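Local coordinates for 5'-deoxynucleotidase (PDB 2CQZ), which probably removes the 5'-phosphate from 2'-deoxyribonucleoside monophosphates by metal-dependent hydrolysis, working as a homodimer of the HD-domain family, at residues E31-A34 / D35-G39. Sequence-based numbering, arbitrary orientation.
With NI (nickel (II) ion), chain G.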
loop_
_atom_site.group_PDB
_atom_site.type_symbol
_atom_site.label_atom_id
_atom_site.label_comp_id
_atom_site.label_asym_id
_atom_site.label_seq_id
_atom_site.Cartn_x
_atom_site.Cartn_y
_atom_site.Cartn_z
ATOM N N GLU A 31 -5.078 9.382 -4.560
ATOM C CA GLU A 31 -6.340 9.002 -5.137
ATOM C C GLU A 31 -6.060 8.539 -6.559
ATOM O O GLU A 31 -4.990 8.815 -7.118
ATOM C CB GLU A 31 -7.266 10.217 -5.160
ATOM C CG GLU A 31 -6.581 11.503 -5.640
ATOM C CD GLU A 31 -7.564 12.584 -6.114
ATOM O OE1 GLU A 31 -8.804 12.387 -5.998
ATOM O OE2 GLU A 31 -7.083 13.635 -6.605
ATOM N N SER A 32 -7.008 7.818 -7.141
ATOM C CA SER A 32 -6.835 7.389 -8.514
ATOM C C SER A 32 -7.537 8.444 -9.369
ATOM O O SER A 32 -8.223 9.333 -8.840
ATOM C CB SER A 32 -7.473 6.012 -8.749
ATOM O OG SER A 32 -8.885 6.061 -8.616
ATOM N N ILE A 33 -7.369 8.350 -10.682
ATOM C CA ILE A 33 -8.029 9.296 -11.561
ATOM C C ILE A 33 -9.540 9.104 -11.429
ATOM O O ILE A 33 -10.290 10.078 -11.462
ATOM C CB ILE A 33 -7.587 9.123 -13.038
ATOM C CG1 ILE A 33 -6.071 9.293 -13.155
ATOM C CG2 ILE A 33 -8.289 10.154 -13.907
ATOM C CD1 ILE A 33 -5.528 9.066 -14.533
ATOM N N ALA A 34 -9.982 7.856 -11.264
ATOM C CA ALA A 34 -11.415 7.566 -11.097
ATOM C C ALA A 34 -11.962 8.188 -9.805
ATOM O O ALA A 34 -13.086 8.687 -9.799
ATOM C CB ALA A 34 -11.664 6.069 -11.100
ATOM N N ASP A 35 -11.185 8.154 -8.714
ATOM C CA ASP A 35 -11.616 8.772 -7.449
ATOM C C ASP A 35 -11.914 10.238 -7.736
ATOM O O ASP A 35 -12.967 10.771 -7.382
ATOM C CB ASP A 35 -10.508 8.735 -6.392
ATOM C CG ASP A 35 -10.390 7.402 -5.703
ATOM O OD1 ASP A 35 -11.442 6.813 -5.388
ATOM O OD2 ASP A 35 -9.244 6.962 -5.460
ATOM N N HIS A 36 -10.947 10.880 -8.382
ATOM C CA HIS A 36 -11.041 12.278 -8.752
ATOM C C HIS A 36 -12.289 12.544 -9.590
ATOM O O HIS A 36 -13.080 13.434 -9.270
ATOM C CB HIS A 36 -9.776 12.677 -9.524
ATOM C CG HIS A 36 -9.853 14.030 -10.155
ATOM N ND1 HIS A 36 -10.164 15.168 -9.443
ATOM C CD2 HIS A 36 -9.698 14.425 -11.443
ATOM C CE1 HIS A 36 -10.203 16.203 -10.262
ATOM N NE2 HIS A 36 -9.925 15.778 -11.480
ATOM N N SER A 37 -12.473 11.762 -10.653
ATOM C CA SER A 37 -13.620 11.941 -11.538
ATOM C C SER A 37 -14.928 11.810 -10.787
ATOM O O SER A 37 -15.885 12.533 -11.070
ATOM C CB SER A 37 -13.572 10.938 -12.703
ATOM O OG SER A 37 -12.462 11.192 -13.560
ATOM N N PHE A 38 -14.987 10.889 -9.829
ATOM C CA PHE A 38 -16.230 10.769 -9.101
ATOM C C PHE A 38 -16.511 12.056 -8.348
ATOM O O PHE A 38 -17.623 12.567 -8.333
ATOM C CB PHE A 38 -16.098 9.608 -8.115
ATOM C CG PHE A 38 -17.271 9.609 -7.179
ATOM C CD1 PHE A 38 -17.095 9.999 -5.858
ATOM C CD2 PHE A 38 -18.530 9.279 -7.651
ATOM C CE1 PHE A 38 -18.190 10.069 -5.009
ATOM C CE2 PHE A 38 -19.625 9.351 -6.793
ATOM C CZ PHE A 38 -19.460 9.749 -5.472
ATOM N N GLY A 39 -15.485 12.618 -7.716
ATOM C CA GLY A 39 -15.646 13.871 -7.008
ATOM C C GLY A 39 -16.121 14.978 -7.933
ATOM O O GLY A 39 -17.083 15.692 -7.623
HETATM NI NI NI G . -9.806 16.466 -13.632
#
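A capping box of Ser32 and Asp35 starts helix 33-53, the helix that carries the first histidine of the HD-domain metal site. Ser32, at the N-cap, accepts the amide of Asp35 on its OG (N to OG 3.1 Å). Serine suits this place because its short hydroxyl, turned between its own N and carbonyl carbon, reaches an amide of the first turn. Asp35 returns the bond: its OD2 takes the Ser32 N-H at 2.9 Å, nearly straight at 171°. The donor comes on the anti side, 22° out of the carboxylate plane. Aspartate has a second oxygen to offer, and OD1 bonds Ser32 OG of the second subunit; the reciprocal bond joins the two caps across the dimer interface.

Within the first turn, His36 N donates to Ser32 O (3.2 Å) and Ser37 N to Ile33 O (2.9 Å). Histidine serves with both ring nitrogens: CG anti to the backbone N (chi1 170°) directs NE2 to the nickel ion at 2.3 Å, beside His70, Asp71 and Asp127, while Asp130 bonds ND1 and so fixes the ring's rotation. Glu31 crosses His36 at a slant, OE1 3.7 Å from His36 CB; glutamate is long enough to bring OE2 to Arg19 and Trp22 of its own chain and OE1 to a salt bridge with Lys15 of the second subunit.

Replacing Asp35 by an alanine would probably leave the Ser32 amide, and the Ser32 hydroxyl of the second subunit, without their carboxylate partner. The two Asp35 OD1 atoms lie close across the interface, a buried like-charge pair that the serine hydroxyls and capping amides may ease, though its proton affinity could be raised.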